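Local coordinates for 6-aminohexanoate-cyclic-dimer hydrolase (Arthrobacter sp., PDB 3A2Q), which hydrolyses the cyclic dimer of 6-aminohexanoate, a by-product of nylon-6 manufacture, to the linear dimer, as a homodimeric member of the amidase family, at residues 55-63 with 107-115. The protein carries 1 engineered substitution. Sequence-based numbering, arbitrary orientation.
Sequences RESELASGP and MRAAGFVLL
E56 reaches from helix 50-59 to strand 113-118, where its OE1 takes L114 N at 2.8 Å, the N-H meeting the oxygen almost end-on to its bond with CD and close to straight (165°). With CG anti to the carbonyl carbon and the chain extended beyond it, the carboxylate is carried out to the strand backbone. Water 1 donates to both OE1 and F112 O. E56 OE2 lies 3.7 Å from R108 CD; the two side chains cross at about a right angle, their charged planes 58° apart. R108 NH1 stays 4.4 Å from E56 OE2, too far for a salt bridge, and water 2 links them while D100 pairs with the guanidinium. V113 lays CG1 against the helix backbone, 3.7 Å from S57 CA, and A60 sets its CB 3.5 Å from G111 O. G111 closes helix 102-110 in a Schellman motif; G62 passes this turn with its CA 3.4 Å from A110 O, a CA-H...O contact, and water 3 bridges S61 O to R108 O. Residues 55-59 run nearly antiparallel (162°) to 113-115, packing a helix on the mixed sheet of the amidase fold, where strand 113-118 lies between 45-48 and 68-72; K72, by similarity a charge-relay residue, ends strand 68-72, its side chain about 9 Å from that of L114. S57 also touches helix 24-42; A110 and F112 pack on helix 219-229.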
ATOM      1  N   ARG A  55     -15.301 -12.627 -18.381  1.00 45.88           N
ATOM      2  CA  ARG A  55     -15.128 -12.273 -19.787  1.00 45.69           C
ATOM      3  C   ARG A  55     -13.641 -12.163 -20.106  1.00 46.18           C
ATOM      4  O   ARG A  55     -13.172 -12.673 -21.122  1.00 45.89           O
ATOM      5  CB  ARG A  55     -15.778 -10.926 -20.098  1.00 48.90           C
ATOM      6  CG  ARG A  55     -17.176 -10.718 -19.549  1.00 54.78           C
ATOM      7  CD  ARG A  55     -17.577  -9.261 -19.754  1.00 60.12           C
ATOM      8  NE  ARG A  55     -18.748  -8.875 -18.973  1.00 64.76           N
ATOM      9  CZ  ARG A  55     -19.183  -7.624 -18.859  1.00 69.10           C
ATOM     10  NH1 ARG A  55     -18.543  -6.638 -19.476  1.00 70.84           N
ATOM     11  NH2 ARG A  55     -20.256  -7.355 -18.125  1.00 69.77           N
ATOM     12  N   GLU A  56     -12.903 -11.483 -19.232  1.00 43.12           N
ATOM     13  CA  GLU A  56     -11.473 -11.289 -19.433  1.00 42.67           C
ATOM     14  C   GLU A  56     -10.707 -12.602 -19.383  1.00 40.44           C
ATOM     15  O   GLU A  56      -9.709 -12.768 -20.079  1.00 41.19           O
ATOM     16  CB  GLU A  56     -10.903 -10.328 -18.379  1.00 39.53           C
ATOM     17  CG  GLU A  56     -11.663  -9.018 -18.252  1.00 36.26           C
ATOM     18  CD  GLU A  56     -10.971  -8.025 -17.335  1.00 42.31           C
ATOM     19  OE1 GLU A  56     -10.287  -8.460 -16.383  1.00 42.64           O
ATOM     20  OE2 GLU A  56     -11.122  -6.808 -17.556  1.00 35.02           O
ATOM     21  N   SER A  57     -11.172 -13.536 -18.561  1.00 41.78           N
ATOM     22  CA  SER A  57     -10.497 -14.823 -18.434  1.00 43.26           C
ATOM     23  C   SER A  57     -10.451 -15.585 -19.753  1.00 45.07           C
ATOM     24  O   SER A  57      -9.447 -16.220 -20.082  1.00 45.32           O
ATOM     25  CB  SER A  57     -11.182 -15.683 -17.376  1.00 40.90           C
ATOM     26  OG  SER A  57     -10.521 -16.930 -17.249  1.00 44.72           O
ATOM     27  N   GLU A  58     -11.542 -15.524 -20.506  1.00 48.05           N
ATOM     28  CA  GLU A  58     -11.609 -16.218 -21.785  1.00 50.82           C
ATOM     29  C   GLU A  58     -10.636 -15.607 -22.789  1.00 50.28           C
ATOM     30  O   GLU A  58     -10.049 -16.313 -23.606  1.00 53.57           O
ATOM     31  CB  GLU A  58     -13.036 -16.157 -22.340  1.00 55.08           C
ATOM     32  CG  GLU A  58     -14.098 -16.698 -21.391  1.00 60.44           C
ATOM     33  CD  GLU A  58     -15.503 -16.627 -21.970  1.00 64.89           C
ATOM     34  OE1 GLU A  58     -15.935 -15.525 -22.373  1.00 63.36           O
ATOM     35  OE2 GLU A  58     -16.177 -17.677 -22.018  1.00 67.65           O
ATOM     36  N   LEU A  59     -10.458 -14.293 -22.707  1.00 49.96           N
ATOM     37  CA  LEU A  59      -9.578 -13.569 -23.620  1.00 47.94           C
ATOM     38  C   LEU A  59      -8.147 -13.372 -23.108  1.00 47.64           C
ATOM     39  O   LEU A  59      -7.231 -13.135 -23.894  1.00 47.29           O
ATOM     40  CB  LEU A  59     -10.200 -12.205 -23.931  1.00 47.40           C
ATOM     41  CG  LEU A  59     -11.652 -12.237 -24.420  1.00 48.63           C
ATOM     42  CD1 LEU A  59     -12.229 -10.833 -24.440  1.00 43.60           C
ATOM     43  CD2 LEU A  59     -11.710 -12.869 -25.804  1.00 51.35           C
ATOM     44  N   ALA A  60      -7.960 -13.478 -21.796  1.00 46.53           N
ATOM     45  CA  ALA A  60      -6.651 -13.282 -21.174  1.00 44.98           C
ATOM     46  C   ALA A  60      -5.495 -13.998 -21.865  1.00 45.10           C
ATOM     47  O   ALA A  60      -5.641 -15.122 -22.335  1.00 46.79           O
ATOM     48  CB  ALA A  60      -6.708 -13.697 -19.707  1.00 44.07           C
ATOM     49  N   SER A  61      -4.345 -13.331 -21.914  1.00 44.10           N
ATOM     50  CA  SER A  61      -3.138 -13.884 -22.525  1.00 43.41           C
ATOM     51  C   SER A  61      -1.895 -13.189 -21.969  1.00 42.31           C
ATOM     52  O   SER A  61      -1.886 -11.973 -21.786  1.00 43.66           O
ATOM     53  CB  SER A  61      -3.180 -13.710 -24.044  1.00 47.18           C
ATOM     54  OG  SER A  61      -3.221 -12.341 -24.406  1.00 49.09           O
ATOM     55  N   GLY A  62      -0.847 -13.967 -21.713  1.00 41.70           N
ATOM     56  CA  GLY A  62       0.381 -13.409 -21.175  1.00 41.70           C
ATOM     57  C   GLY A  62       0.982 -14.270 -20.076  1.00 43.08           C
ATOM     58  O   GLY A  62       0.504 -15.377 -19.825  1.00 43.02           O
ATOM     59  N   PRO A  63       2.035 -13.787 -19.397  1.00 40.70           N
ATOM     60  CA  PRO A  63       2.705 -14.520 -18.313  1.00 39.65           C
ATOM     61  C   PRO A  63       1.825 -14.839 -17.102  1.00 37.93           C
ATOM     62  O   PRO A  63       2.197 -15.653 -16.263  1.00 39.88           O
ATOM     63  CB  PRO A  63       3.879 -13.609 -17.947  1.00 39.68           C
ATOM     64  CG  PRO A  63       3.397 -12.236 -18.349  1.00 41.22           C
ATOM     65  CD  PRO A  63       2.707 -12.500 -19.656  1.00 41.17           C
ATOM     66  N   MET A 107      -2.256  -4.505 -16.494  1.00 29.86           N
ATOM     67  CA  MET A 107      -2.551  -5.780 -15.841  1.00 29.30           C
ATOM     68  C   MET A 107      -3.315  -6.731 -16.765  1.00 30.75           C
ATOM     69  O   MET A 107      -3.004  -7.925 -16.842  1.00 32.14           O
ATOM     70  CB  MET A 107      -3.368  -5.544 -14.567  1.00 32.52           C
ATOM     71  CG  MET A 107      -2.579  -4.915 -13.415  1.00 29.29           C
ATOM     72  SD  MET A 107      -1.267  -5.986 -12.790  1.00 30.60           S
ATOM     73  CE  MET A 107      -2.217  -7.025 -11.654  1.00 30.29           C
ATOM     74  N   ARG A 108      -4.316  -6.200 -17.461  1.00 33.16           N
ATOM     75  CA  ARG A 108      -5.118  -7.008 -18.377  1.00 35.62           C
ATOM     76  C   ARG A 108      -4.277  -7.536 -19.538  1.00 37.38           C
ATOM     77  O   ARG A 108      -4.433  -8.683 -19.954  1.00 38.72           O
ATOM     78  CB  ARG A 108      -6.296  -6.191 -18.919  1.00 35.17           C
ATOM     79  CG  ARG A 108      -7.255  -7.004 -19.778  1.00 37.27           C
ATOM     80  CD  ARG A 108      -8.511  -6.223 -20.132  1.00 38.15           C
ATOM     81  NE  ARG A 108      -8.247  -5.106 -21.035  1.00 40.00           N
ATOM     82  CZ  ARG A 108      -8.474  -3.831 -20.735  1.00 43.01           C
ATOM     83  NH1 ARG A 108      -8.970  -3.498 -19.548  1.00 44.49           N
ATOM     84  NH2 ARG A 108      -8.215  -2.884 -21.629  1.00 43.13           N
ATOM     85  N   ALA A 109      -3.385  -6.697 -20.058  1.00 37.93           N
ATOM     86  CA  ALA A 109      -2.524  -7.096 -21.165  1.00 37.61           C
ATOM     87  C   ALA A 109      -1.574  -8.202 -20.724  1.00 38.59           C
ATOM     88  O   ALA A 109      -1.115  -9.007 -21.540  1.00 39.26           O
ATOM     89  CB  ALA A 109      -1.728  -5.893 -21.672  1.00 37.32           C
ATOM     90  N   ALA A 110      -1.282  -8.238 -19.427  1.00 35.13           N
ATOM     91  CA  ALA A 110      -0.384  -9.240 -18.868  1.00 34.22           C
ATOM     92  C   ALA A 110      -1.084 -10.579 -18.660  1.00 33.79           C
ATOM     93  O   ALA A 110      -0.426 -11.600 -18.470  1.00 36.26           O
ATOM     94  CB  ALA A 110       0.189  -8.743 -17.544  1.00 34.91           C
ATOM     95  N   GLY A 111      -2.412 -10.573 -18.682  1.00 34.31           N
ATOM     96  CA  GLY A 111      -3.149 -11.811 -18.497  1.00 35.43           C
ATOM     97  C   GLY A 111      -3.953 -11.892 -17.212  1.00 38.18           C
ATOM     98  O   GLY A 111      -4.667 -12.869 -16.987  1.00 40.29           O
ATOM     99  N   PHE A 112      -3.837 -10.875 -16.363  1.00 37.72           N
ATOM    100  CA  PHE A 112      -4.569 -10.835 -15.098  1.00 36.64           C
ATOM    101  C   PHE A 112      -6.040 -10.526 -15.368  1.00 35.46           C
ATOM    102  O   PHE A 112      -6.364  -9.868 -16.356  1.00 36.93           O
ATOM    103  CB  PHE A 112      -3.986  -9.746 -14.184  1.00 33.90           C
ATOM    104  CG  PHE A 112      -2.661 -10.107 -13.560  1.00 36.91           C
ATOM    105  CD1 PHE A 112      -2.597 -11.013 -12.506  1.00 37.51           C
ATOM    106  CD2 PHE A 112      -1.479  -9.533 -14.017  1.00 34.17           C
ATOM    107  CE1 PHE A 112      -1.373 -11.343 -11.917  1.00 33.05           C
ATOM    108  CE2 PHE A 112      -0.249  -9.856 -13.434  1.00 30.70           C
ATOM    109  CZ  PHE A 112      -0.197 -10.762 -12.384  1.00 34.31           C
ATOM    110  N   VAL A 113      -6.932 -11.003 -14.503  1.00 34.54           N
ATOM    111  CA  VAL A 113      -8.358 -10.726 -14.672  1.00 33.52           C
ATOM    112  C   VAL A 113      -8.860  -9.916 -13.474  1.00 34.88           C
ATOM    113  O   VAL A 113      -8.616 -10.279 -12.325  1.00 35.29           O
ATOM    114  CB  VAL A 113      -9.194 -12.044 -14.824  1.00 40.23           C
ATOM    115  CG1 VAL A 113      -8.583 -12.920 -15.915  1.00 35.09           C
ATOM    116  CG2 VAL A 113      -9.264 -12.803 -13.512  1.00 36.89           C
ATOM    117  N   LEU A 114      -9.537  -8.804 -13.749  1.00 34.55           N
ATOM    118  CA  LEU A 114     -10.052  -7.942 -12.691  1.00 34.60           C
ATOM    119  C   LEU A 114     -11.218  -8.605 -11.967  1.00 38.83           C
ATOM    120  O   LEU A 114     -12.332  -8.664 -12.488  1.00 38.27           O
ATOM    121  CB  LEU A 114     -10.493  -6.596 -13.270  1.00 31.68           C
ATOM    122  CG  LEU A 114     -10.981  -5.570 -12.249  1.00 31.42           C
ATOM    123  CD1 LEU A 114      -9.945  -5.427 -11.141  1.00 30.76           C
ATOM    124  CD2 LEU A 114     -11.228  -4.232 -12.936  1.00 33.30           C
ATOM    125  N   LEU A 115     -10.949  -9.092 -10.757  1.00 38.70           N
ATOM    126  CA  LEU A 115     -11.950  -9.781  -9.949  1.00 38.91           C
ATOM    127  C   LEU A 115     -12.888  -8.859  -9.179  1.00 38.70           C
ATOM    128  O   LEU A 115     -14.025  -9.229  -8.890  1.00 41.24           O
ATOM    129  CB  LEU A 115     -11.255 -10.729  -8.965  1.00 39.65           C
ATOM    130  CG  LEU A 115     -12.148 -11.683  -8.170  1.00 38.08           C
ATOM    131  CD1 LEU A 115     -12.860 -12.631  -9.134  1.00 36.59           C
ATOM    132  CD2 LEU A 115     -11.298 -12.474  -7.179  1.00 38.68           C
TER
HETATM  133  O   HOH W   1      -7.670  -7.676 -16.134  1.00 33.27           O
HETATM  134  O   HOH W   2      -9.751  -4.660 -16.756  1.00 34.02           O
HETATM  135  O   HOH W   3      -4.467 -10.124 -22.393  1.00 48.38           O